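Local coordinates for protein transcriptional regulator (Mesorhizobium loti, PDB 3BHQ) that probably binds DNA to regulate transcription, as a dimeric, all-helical TetR-family regulator with an N-terminal helix-turn-helix domain and a helical C-terminal domain, at residues T22-S27 and D31-E36; K51-T54 and T58-G61; S66-V71 and R127-K132; M175-A178 and G182-R185. All blocks are in the same frame, centred on the assembly; numbering follows the deposited sequence.

Contact 1: residues T22-S27 and D31-E36. With EDO (1,2-ethanediol), chain K.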
loop_
_atom_site.group_PDB
_atom_site.type_symbol
_atom_site.label_atom_id
_atom_site.label_comp_id
_atom_site.label_asym_id
_atom_site.label_seq_id
_atom_site.Cartn_x
_atom_site.Cartn_y
_atom_site.Cartn_z
ATOM N N THR A 22 -10.444 -0.475 19.981
ATOM C CA THR A 22 -10.278 -0.791 18.537
ATOM C C THR A 22 -11.515 -0.397 17.747
ATOM O O THR A 22 -11.432 0.335 16.754
ATOM C CB THR A 22 -9.993 -2.276 18.301
ATOM O OG1 THR A 22 -8.825 -2.709 19.029
ATOM C CG2 THR A 22 -9.758 -2.550 16.793
ATOM N N ALA A 23 -12.677 -0.790 18.266
ATOM C CA ALA A 23 -13.953 -0.424 17.617
ATOM C C ALA A 23 -14.188 1.092 17.627
ATOM O O ALA A 23 -14.646 1.677 16.640
ATOM C CB ALA A 23 -15.121 -1.158 18.299
ATOM N N ALA A 24 -13.894 1.731 18.766
ATOM C CA ALA A 24 -14.086 3.188 18.931
ATOM C C ALA A 24 -13.217 4.001 17.982
ATOM O O ALA A 24 -13.703 4.916 17.309
ATOM C CB ALA A 24 -13.842 3.622 20.410
ATOM N N PHE A 25 -11.921 3.677 17.945
ATOM C CA PHE A 25 -11.016 4.337 17.002
ATOM C C PHE A 25 -11.445 4.144 15.541
ATOM O O PHE A 25 -11.452 5.109 14.798
ATOM C CB PHE A 25 -9.554 3.893 17.183
ATOM C CG PHE A 25 -8.912 4.340 18.468
ATOM C CD1 PHE A 25 -9.001 5.672 18.888
ATOM C CD2 PHE A 25 -8.143 3.458 19.230
ATOM C CE1 PHE A 25 -8.400 6.094 20.063
ATOM C CE2 PHE A 25 -7.511 3.885 20.420
ATOM C CZ PHE A 25 -7.640 5.206 20.825
ATOM N N ILE A 26 -11.838 2.934 15.172
ATOM C CA ILE A 26 -12.314 2.671 13.785
ATOM C C ILE A 26 -13.571 3.475 13.475
ATOM O O ILE A 26 -13.666 4.117 12.432
ATOM C CB ILE A 26 -12.500 1.170 13.527
ATOM C CG1 ILE A 26 -11.121 0.509 13.451
ATOM C CG2 ILE A 26 -13.355 0.926 12.234
ATOM C CD1 ILE A 26 -11.097 -1.007 13.413
ATOM N N SER A 27 -14.502 3.510 14.421
ATOM C CA SER A 27 -15.753 4.220 14.230
ATOM C C SER A 27 -15.640 5.744 14.236
ATOM O O SER A 27 -16.280 6.410 13.444
ATOM C CB SER A 27 -16.751 3.758 15.317
ATOM O OG SER A 27 -18.000 4.417 15.207
ATOM N N ASP A 31 -9.461 11.504 17.310
ATOM C CA ASP A 31 -10.031 12.726 17.902
ATOM C C ASP A 31 -11.489 12.614 18.265
ATOM O O ASP A 31 -11.954 13.410 19.060
ATOM C CB ASP A 31 -9.890 13.948 16.975
ATOM C CG ASP A 31 -8.479 14.436 16.855
ATOM O OD1 ASP A 31 -7.696 14.262 17.817
ATOM O OD2 ASP A 31 -8.171 15.046 15.801
ATOM N N GLY A 32 -12.193 11.643 17.696
ATOM C CA GLY A 32 -13.627 11.470 17.929
ATOM C C GLY A 32 -14.004 10.626 19.127
ATOM O O GLY A 32 -15.195 10.467 19.399
ATOM N N THR A 33 -13.015 10.051 19.810
ATOM C CA THR A 33 -13.276 9.229 21.001
ATOM C C THR A 33 -12.402 9.687 22.150
ATOM O O THR A 33 -11.627 10.638 22.029
ATOM C CB THR A 33 -13.160 7.702 20.699
ATOM O OG1 THR A 33 -13.681 6.942 21.810
ATOM C CG2 THR A 33 -11.727 7.280 20.418
ATOM N N SER A 34 -12.591 9.043 23.292
ATOM C CA SER A 34 -11.889 9.406 24.493
ATOM C C SER A 34 -11.719 8.225 25.423
ATOM O O SER A 34 -12.386 7.195 25.286
ATOM C CB SER A 34 -12.674 10.495 25.236
ATOM O OG SER A 34 -13.941 10.012 25.644
HETATM N N MSE A 35 -10.829 8.399 26.382
HETATM C CA MSE A 35 -10.601 7.364 27.408
HETATM C C MSE A 35 -11.891 7.058 28.155
HETATM O O MSE A 35 -12.188 5.892 28.439
HETATM C CB MSE A 35 -9.521 7.822 28.387
HETATM C CG MSE A 35 -8.144 7.966 27.748
HETATM SE SE MSE A 35 -7.265 6.254 27.486
HETATM C CE MSE A 35 -6.509 6.115 29.270
ATOM N N GLU A 36 -12.668 8.100 28.433
ATOM C CA GLU A 36 -13.922 7.974 29.166
ATOM C C GLU A 36 -14.961 7.182 28.363
ATOM O O GLU A 36 -15.605 6.268 28.893
ATOM C CB GLU A 36 -14.453 9.371 29.579
ATOM C CG GLU A 36 -13.541 10.148 30.598
ATOM C CD GLU A 36 -12.219 10.748 30.033
ATOM O OE1 GLU A 36 -12.038 10.844 28.787
ATOM O OE2 GLU A 36 -11.347 11.118 30.856
HETATM C C1 EDO K . -12.531 7.640 11.304
HETATM O O1 EDO K . -11.784 8.308 10.286
HETATM C C2 EDO K . -13.964 7.418 10.846
HETATM O O2 EDO K . -14.793 8.449 11.386
#

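Contact 2: residues K51-T54 and T58-G61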
loop_
_atom_site.group_PDB
_atom_site.type_symbol
_atom_site.label_atom_id
_atom_site.label_comp_id
_atom_site.label_asym_id
_atom_site.label_seq_id
_atom_site.Cartn_x
_atom_site.Cartn_y
_atom_site.Cartn_z
ATOM N N LYS A 51 -5.089 3.750 34.646
ATOM C CA LYS A 51 -4.043 3.017 35.365
ATOM C C LYS A 51 -3.293 2.050 34.440
ATOM O O LYS A 51 -2.055 1.897 34.523
ATOM C CB LYS A 51 -4.622 2.282 36.588
ATOM C CG LYS A 51 -4.971 3.219 37.743
ATOM C CD LYS A 51 -5.995 2.641 38.729
ATOM C CE LYS A 51 -5.496 1.453 39.526
ATOM N NZ LYS A 51 -6.499 1.052 40.559
ATOM N N HIS A 52 -4.048 1.396 33.562
ATOM C CA HIS A 52 -3.491 0.341 32.695
ATOM C C HIS A 52 -3.003 0.804 31.344
ATOM O O HIS A 52 -2.122 0.150 30.754
ATOM C CB HIS A 52 -4.520 -0.780 32.515
ATOM C CG HIS A 52 -4.815 -1.527 33.768
ATOM N ND1 HIS A 52 -5.458 -2.750 33.767
ATOM C CD2 HIS A 52 -4.486 -1.272 35.062
ATOM C CE1 HIS A 52 -5.560 -3.185 35.016
ATOM N NE2 HIS A 52 -4.984 -2.307 35.822
ATOM N N PHE A 53 -3.507 1.926 30.831
ATOM C CA PHE A 53 -3.150 2.407 29.514
ATOM C C PHE A 53 -2.673 3.851 29.414
ATOM O O PHE A 53 -2.324 4.265 28.300
ATOM C CB PHE A 53 -4.296 2.139 28.535
ATOM C CG PHE A 53 -4.581 0.669 28.361
ATOM C CD1 PHE A 53 -3.729 -0.102 27.584
ATOM C CD2 PHE A 53 -5.622 0.048 29.009
ATOM C CE1 PHE A 53 -3.939 -1.483 27.429
ATOM C CE2 PHE A 53 -5.838 -1.345 28.874
ATOM C CZ PHE A 53 -5.000 -2.099 28.067
ATOM N N THR A 54 -2.682 4.595 30.529
ATOM C CA THR A 54 -2.124 5.961 30.652
ATOM C C THR A 54 -2.828 7.071 29.872
ATOM O O THR A 54 -3.205 8.093 30.470
ATOM C CB THR A 54 -0.605 5.967 30.334
ATOM O OG1 THR A 54 0.038 5.288 31.409
ATOM C CG2 THR A 54 -0.008 7.421 30.248
ATOM N N THR A 58 -1.205 6.017 23.977
ATOM C CA THR A 58 -0.694 4.728 24.449
ATOM C C THR A 58 -1.660 3.597 24.142
ATOM O O THR A 58 -1.256 2.531 23.635
ATOM C CB THR A 58 -0.323 4.812 25.944
ATOM O OG1 THR A 58 0.623 5.873 26.155
ATOM C CG2 THR A 58 0.259 3.475 26.449
ATOM N N LEU A 59 -2.948 3.827 24.412
ATOM C CA LEU A 59 -3.967 2.833 24.147
ATOM C C LEU A 59 -4.058 2.506 22.636
ATOM O O LEU A 59 -4.185 1.345 22.271
ATOM C CB LEU A 59 -5.307 3.317 24.699
ATOM C CG LEU A 59 -6.530 2.403 24.526
ATOM C CD1 LEU A 59 -6.295 0.930 24.878
ATOM C CD2 LEU A 59 -7.755 2.926 25.321
ATOM N N PHE A 60 -3.937 3.521 21.783
ATOM C CA PHE A 60 -3.953 3.309 20.314
ATOM C C PHE A 60 -2.765 2.395 19.919
ATOM O O PHE A 60 -2.894 1.498 19.080
ATOM C CB PHE A 60 -3.885 4.653 19.580
ATOM C CG PHE A 60 -4.423 4.671 18.149
ATOM C CD1 PHE A 60 -4.774 3.517 17.433
ATOM C CD2 PHE A 60 -4.512 5.901 17.491
ATOM C CE1 PHE A 60 -5.267 3.623 16.119
ATOM C CE2 PHE A 60 -4.984 5.993 16.170
ATOM C CZ PHE A 60 -5.366 4.872 15.514
ATOM N N GLY A 61 -1.609 2.597 20.556
ATOM C CA GLY A 61 -0.466 1.744 20.301
ATOM C C GLY A 61 -0.730 0.287 20.657
ATOM O O GLY A 61 -0.367 -0.624 19.907
#

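Contact 3: residues S66-V71 and R127-K132. With EDO (1,2-ethanediol), chain I.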
loop_
_atom_site.group_PDB
_atom_site.type_symbol
_atom_site.label_atom_id
_atom_site.label_comp_id
_atom_site.label_asym_id
_atom_site.label_seq_id
_atom_site.Cartn_x
_atom_site.Cartn_y
_atom_site.Cartn_z
ATOM N N SER A 66 -2.180 -5.400 19.316
ATOM C CA SER A 66 -3.144 -6.502 19.465
ATOM C C SER A 66 -3.617 -7.013 18.108
ATOM O O SER A 66 -3.675 -8.209 17.886
ATOM C CB SER A 66 -4.363 -6.066 20.294
ATOM O OG SER A 66 -5.278 -7.140 20.483
ATOM N N THR A 67 -3.932 -6.084 17.214
ATOM C CA THR A 67 -4.382 -6.446 15.867
ATOM C C THR A 67 -3.241 -7.168 15.106
ATOM O O THR A 67 -3.485 -8.215 14.481
ATOM C CB THR A 67 -4.917 -5.234 15.119
ATOM O OG1 THR A 67 -6.135 -4.826 15.738
ATOM C CG2 THR A 67 -5.219 -5.625 13.664
ATOM N N ALA A 68 -2.015 -6.676 15.245
ATOM C CA ALA A 68 -0.850 -7.302 14.597
ATOM C C ALA A 68 -0.686 -8.726 15.091
ATOM O O ALA A 68 -0.439 -9.637 14.311
ATOM C CB ALA A 68 0.419 -6.507 14.858
ATOM N N SER A 69 -0.846 -8.925 16.405
ATOM C CA SER A 69 -0.750 -10.262 16.974
ATOM C C SER A 69 -1.843 -11.213 16.482
ATOM O O SER A 69 -1.572 -12.367 16.143
ATOM C CB SER A 69 -0.843 -10.161 18.509
ATOM O OG SER A 69 -0.766 -11.435 19.096
ATOM N N GLN A 70 -3.073 -10.725 16.455
ATOM C CA GLN A 70 -4.233 -11.533 16.034
ATOM C C GLN A 70 -4.105 -11.981 14.575
ATOM O O GLN A 70 -4.316 -13.145 14.251
ATOM C CB GLN A 70 -5.536 -10.749 16.208
ATOM C CG GLN A 70 -5.929 -10.508 17.662
ATOM C CD GLN A 70 -7.026 -9.444 17.786
ATOM O OE1 GLN A 70 -7.854 -9.267 16.880
ATOM N NE2 GLN A 70 -7.012 -8.712 18.896
ATOM N N VAL A 71 -3.733 -11.046 13.717
ATOM C CA VAL A 71 -3.527 -11.353 12.292
ATOM C C VAL A 71 -2.411 -12.357 12.106
ATOM O O VAL A 71 -2.573 -13.342 11.386
ATOM C CB VAL A 71 -3.296 -10.053 11.470
ATOM C CG1 VAL A 71 -2.942 -10.381 10.020
ATOM C CG2 VAL A 71 -4.565 -9.199 11.519
ATOM N N ARG A 127 5.145 2.380 12.707
ATOM C CA ARG A 127 6.341 1.591 12.955
ATOM C C ARG A 127 5.988 0.242 13.596
ATOM O O ARG A 127 6.511 -0.794 13.196
ATOM C CB ARG A 127 7.326 2.363 13.809
ATOM C CG ARG A 127 7.967 3.513 13.100
ATOM C CD ARG A 127 9.250 3.962 13.881
ATOM N NE ARG A 127 8.991 4.318 15.285
ATOM C CZ ARG A 127 8.753 5.548 15.773
ATOM N NH1 ARG A 127 8.722 6.640 14.991
ATOM N NH2 ARG A 127 8.557 5.689 17.079
ATOM N N ALA A 128 5.065 0.257 14.561
ATOM C CA ALA A 128 4.603 -0.976 15.206
ATOM C C ALA A 128 3.909 -1.896 14.217
ATOM O O ALA A 128 4.180 -3.092 14.216
ATOM C CB ALA A 128 3.671 -0.675 16.376
ATOM N N TRP A 129 3.007 -1.343 13.396
ATOM C CA TRP A 129 2.333 -2.169 12.387
ATOM C C TRP A 129 3.375 -2.801 11.437
ATOM O O TRP A 129 3.315 -4.014 11.111
ATOM C CB TRP A 129 1.265 -1.398 11.595
ATOM C CG TRP A 129 0.696 -2.323 10.587
ATOM C CD1 TRP A 129 0.983 -2.342 9.256
ATOM C CD2 TRP A 129 -0.142 -3.460 10.836
ATOM N NE1 TRP A 129 0.365 -3.412 8.660
ATOM C CE2 TRP A 129 -0.343 -4.106 9.595
ATOM C CE3 TRP A 129 -0.774 -3.976 11.981
ATOM C CZ2 TRP A 129 -1.148 -5.255 9.460
ATOM C CZ3 TRP A 129 -1.574 -5.114 11.848
ATOM C CH2 TRP A 129 -1.737 -5.741 10.593
ATOM N N TYR A 130 4.297 -1.980 10.981
ATOM C CA TYR A 130 5.301 -2.469 10.012
ATOM C C TYR A 130 6.148 -3.599 10.606
ATOM O O TYR A 130 6.316 -4.637 9.945
ATOM C CB TYR A 130 6.179 -1.332 9.474
ATOM C CG TYR A 130 7.044 -1.793 8.329
ATOM C CD1 TYR A 130 6.488 -2.125 7.115
ATOM C CD2 TYR A 130 8.401 -1.950 8.479
ATOM C CE1 TYR A 130 7.262 -2.580 6.071
ATOM C CE2 TYR A 130 9.185 -2.404 7.422
ATOM C CZ TYR A 130 8.604 -2.736 6.236
ATOM O OH TYR A 130 9.332 -3.197 5.159
ATOM N N GLU A 131 6.641 -3.431 11.847
ATOM C CA GLU A 131 7.481 -4.455 12.497
ATOM C C GLU A 131 6.704 -5.696 12.908
ATOM O O GLU A 131 7.087 -6.817 12.595
ATOM C CB GLU A 131 8.150 -3.889 13.772
ATOM C CG GLU A 131 9.147 -4.860 14.476
ATOM C CD GLU A 131 9.548 -4.439 15.891
ATOM O OE1 GLU A 131 9.365 -3.265 16.279
ATOM O OE2 GLU A 131 10.041 -5.305 16.625
ATOM N N LYS A 132 5.641 -5.475 13.666
ATOM C CA LYS A 132 4.884 -6.566 14.277
ATOM C C LYS A 132 3.764 -7.170 13.483
ATOM O O LYS A 132 3.291 -8.272 13.821
ATOM C CB LYS A 132 4.367 -6.104 15.647
ATOM C CG LYS A 132 5.447 -5.523 16.600
ATOM C CD LYS A 132 6.558 -6.473 16.961
ATOM C CE LYS A 132 6.096 -7.692 17.732
ATOM N NZ LYS A 132 7.284 -8.469 18.234
HETATM C C1 EDO I . -8.972 -5.422 13.335
HETATM O O1 EDO I . -8.477 -5.626 14.657
HETATM C C2 EDO I . -10.054 -4.378 13.453
HETATM O O2 EDO I . -11.126 -4.948 14.204
#

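Contact 4: residues M175-A178 and G182-R185. With EDO (1,2-ethanediol), chain G.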
loop_
_atom_site.group_PDB
_atom_site.type_symbol
_atom_site.label_atom_id
_atom_site.label_comp_id
_atom_site.label_asym_id
_atom_site.label_seq_id
_atom_site.Cartn_x
_atom_site.Cartn_y
_atom_site.Cartn_z
HETATM N N MSE A 175 -5.299 -4.338 -2.553
HETATM C CA MSE A 175 -4.954 -3.487 -1.397
HETATM C C MSE A 175 -4.933 -2.009 -1.774
HETATM O O MSE A 175 -5.475 -1.152 -1.087
HETATM C CB MSE A 175 -3.633 -3.918 -0.749
HETATM C CG MSE A 175 -3.300 -3.196 0.508
HETATM SE SE MSE A 175 -4.567 -3.387 1.907
HETATM C CE MSE A 175 -4.155 -5.105 2.275
ATOM N N ASN A 176 -4.307 -1.689 -2.907
ATOM C CA ASN A 176 -4.315 -0.290 -3.348
ATOM C C ASN A 176 -5.719 0.189 -3.740
ATOM O O ASN A 176 -6.090 1.332 -3.459
ATOM C CB ASN A 176 -3.288 -0.066 -4.459
ATOM C CG ASN A 176 -1.894 -0.057 -3.911
ATOM O OD1 ASN A 176 -1.546 0.864 -3.160
ATOM N ND2 ASN A 176 -1.103 -1.099 -4.210
ATOM N N GLU A 177 -6.483 -0.674 -4.391
ATOM C CA GLU A 177 -7.868 -0.321 -4.730
ATOM C C GLU A 177 -8.653 0.032 -3.446
ATOM O O GLU A 177 -9.367 1.031 -3.437
ATOM C CB GLU A 177 -8.526 -1.436 -5.526
ATOM C CG GLU A 177 -9.942 -1.063 -5.972
ATOM C CD GLU A 177 -10.586 -2.055 -6.922
ATOM O OE1 GLU A 177 -10.062 -3.158 -7.148
ATOM O OE2 GLU A 177 -11.629 -1.697 -7.465
ATOM N N ALA A 178 -8.458 -0.750 -2.376
ATOM C CA ALA A 178 -9.139 -0.459 -1.097
ATOM C C ALA A 178 -8.662 0.809 -0.474
ATOM O O ALA A 178 -9.465 1.625 -0.004
ATOM C CB ALA A 178 -8.980 -1.571 -0.141
ATOM N N GLY A 182 -11.783 2.778 -1.180
ATOM C CA GLY A 182 -12.641 2.221 -0.150
ATOM C C GLY A 182 -13.367 0.995 -0.682
ATOM O O GLY A 182 -13.826 0.174 0.115
ATOM N N SER A 183 -13.466 0.861 -2.022
ATOM C CA SER A 183 -14.130 -0.259 -2.665
ATOM C C SER A 183 -13.346 -1.490 -2.270
ATOM O O SER A 183 -12.156 -1.612 -2.600
ATOM C CB SER A 183 -14.172 -0.136 -4.198
ATOM O OG SER A 183 -14.859 -1.239 -4.771
ATOM N N ASN A 184 -14.005 -2.322 -1.467
ATOM C CA ASN A 184 -13.471 -3.587 -1.038
ATOM C C ASN A 184 -14.582 -4.575 -1.339
ATOM O O ASN A 184 -15.425 -4.847 -0.469
ATOM C CB ASN A 184 -13.122 -3.532 0.452
ATOM C CG ASN A 184 -12.518 -4.832 0.952
ATOM O OD1 ASN A 184 -11.840 -5.546 0.198
ATOM N ND2 ASN A 184 -12.749 -5.141 2.228
ATOM N N ARG A 185 -14.622 -5.031 -2.597
ATOM C CA ARG A 185 -15.668 -5.911 -3.130
ATOM C C ARG A 185 -15.093 -7.020 -4.018
ATOM O O ARG A 185 -14.259 -6.724 -4.888
ATOM C CB ARG A 185 -16.610 -5.085 -4.024
ATOM C CG ARG A 185 -17.206 -3.809 -3.398
ATOM C CD ARG A 185 -18.171 -3.137 -4.374
ATOM N NE ARG A 185 -19.112 -2.231 -3.711
ATOM C CZ ARG A 185 -19.018 -0.899 -3.607
ATOM N NH1 ARG A 185 -17.980 -0.193 -4.075
ATOM N NH2 ARG A 185 -19.995 -0.254 -2.974
HETATM C C1 EDO G . 0.959 -0.187 -0.871
HETATM O O1 EDO G . 0.939 1.092 -0.211
HETATM C C2 EDO G . -0.205 -1.009 -0.385
HETATM O O2 EDO G . -1.456 -0.323 -0.627
#

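Contact 1: residues T22-S27 and D31-E36
Just ahead of the predicted helix-turn-helix, Thr33 sets its side chain on Ala24 and Phe25 of helix 9-28, the first helix of the TetR-type DNA-binding domain. The two branches of the threonine divide the work. Its methyl, Thr33 CG2, sits 3.5 Å from Phe25 CD1 and at the same distance from CE1, coming at the ring obliquely, with the two side chains at roughly a right angle. Its hydroxyl lies over the alanine methyl, Thr33 OG1 to Ala24 CB measuring 3.6 Å. With OG1 anti to the backbone N (chi1 -169°), CG2 is held between the N and the carbonyl carbon and meets the phenylalanine. Phe25 leaves its helix pointing away from this loop, and its ring folds back to reach the threonine.

The extended loop leads straight into helix 35-42, the first helix of the predicted motif, where Ser34 is the N-cap. Ile38 of that helix closes over Ala24, Phe25 and Thr33, while Phe25 also stacks on Phe60 of helix 56-83. The carbonyl oxygen of Thr33 is a hydrogen-bond partner of Lys56 NZ. At the far end of the helical segment, Ser27 O accepts a weak bond of 3.3 Å from O2 of an ethanediol.

Contact 2: residues K51-T54 and T58-G61
Phe53 meets both Leu59 and Thr58 in the close-packed part of this contact, where helix 46-53 ends and the long helix 56-83 has just begun. Leu59 CD1 lies over one face of the Phe53 ring in a CH-pi contact, 4.0 Å from the ring centroid and 18° off the normal, displaced somewhat toward the rim. Phe53 CD1 and CG are both 3.9 Å from that methyl, and the two CB atoms, Phe53 CB and Leu59 CB, close the base of the pair at 4.1 Å. Leu59 has CG anti to its backbone N (chi1 -180°), which carries the methyl across to the ring. On the backbone side of the phenylalanine, Thr58 CB comes to 3.1 Å from Phe53 O, a close van der Waals approach, and Thr58 CG2 is 3.3 Å from the same Phe53 oxygen.

Helix 46-53 is the second helix of the predicted helix-turn-helix, the one that in TetR relatives reads the DNA, and the contact joins its C-terminal end to the start of helix 56-83. Phe53 also packs on Ile17 of helix 9-28, and Leu59 reaches Ala21, Met35 and Ile38.

Toward solvent the packing loosens between two exposed threonines. The hydroxyl of Thr58 bonds to Asp55 OD1. Thr54, with positive phi, turns the chain out of the helix, and its CB comes no nearer than 4.4 Å to Thr58 OG1.

Contact 3: residues S66-V71 and R127-K132
Segments 66-71 and 127-132 run nearly parallel, their axes 9.5 Å apart at closest approach and crossing at -19°, and they come together at Ala68, which fits between Trp129 and Lys132. The indole reaches across by its six-membered ring, which Ala68 CA approaches obliquely, 3.6 Å from Trp129 CZ3. Ala68 CB is 3.9 Å from the same Trp129 CZ3. Trp129 leaves its helix with CG beside its own carbonyl carbon (chi1 178°), and the far end of the indole thereby reaches the alanine. Thr67 CG2 adds a looser touch, also oblique to the ring, 4.1 Å from Trp129 CZ3.

One turn further along, the alanine methyl rests on backbone, with Ala68 CB 3.5 Å from Lys132 O, where helix 123-150 widens into a pi-type turn. Lys132 CB also meets Ala68 CB at 4.0 Å, but the rest of the lysine bends away toward the surface.

In the TetR fold, helix 56-83 is the long element that passes from the DNA-binding domain into the C-terminal domain, and here it lies along one of that domain's helices. Ile115 and Val64 pack on Trp129 too, while its ring meets Phe180 of the second subunit, so the indole reaches the dimer interface. The other branch of Thr67, its OG1, is hydrogen-bonded to O1 of an ethanediol at 2.7 Å, and the threonine side chain packs against Leu108 and Leu111.

Contact 4: residues M175-A178 and G182-R185
The flat carbonyl group of Ala178 receives Gly182 N from above its plane: the donor stands 37° out of it, 2.8 Å from Ala178 O. This is the last turn of helix 159-181 in the C-terminal domain of the TetR fold, ended by Gly182, whose positive phi (80°) leaves the helical path and sends the chain into the loop before helix 188-206.

Two flat side-chain groups follow on the same helix. The amide of Asn176 faces the dimer partner, and its OD1 accepts from Arg112 NH2 of the second subunit and from an ethanediol, whose O2 lies 2.8 Å from Asn176 OD1. The carboxylate of Glu177 brings OE2 to 4.2 Å from Ser183 OG, too long for a hydrogen bond. Extended beyond CG, this glutamate side chain passes near Ser183, with Glu177 CG 4.1 Å from Ser183 O.

In TetR-family dimers the last two helices usually supply much of the subunit interface, and this corner agrees with that: Glu177 packs on Tyr130 and Ser183 on Arg127 of the second subunit. Asn184 ties the loop to its own chain, its ND2 bonding Met104 O and Glu106 OE1.

Beyond the glycine, Ser183 lies back against the last turn before the chain leaves, and it makes the largest share of the loop's contact. Ala178 CB is 4.0 Å from Ser183 O, and that oxygen lies 3.6 Å from Ala178 CA in a C-H...O contact with an angle of 140° at the hydrogen.

How the contacts relate
Contacts 1 and 2 belong to the DNA-binding domain and touch one another, Met35 reaching both Thr54 and Leu59; together they bracket the predicted helix-turn-helix. The touching residues of contact 1 are all buried, whereas contact 2 has a buried aromatic-aliphatic half and an exposed threonine half; contacts 3 and 4 are also partly buried. Helix 56-83 serves both contacts 2 and 3, with about 16 Å between their centres. Contacts 3 and 4 both reach the second subunit, contact 3 through Trp129 and Tyr130, the latter packing on Glu177 of the second subunit, contact 4 with polar groups as well. The first three contacts rest on packing between their segments; contact 4 alone has a hydrogen bond across them, at a helix end.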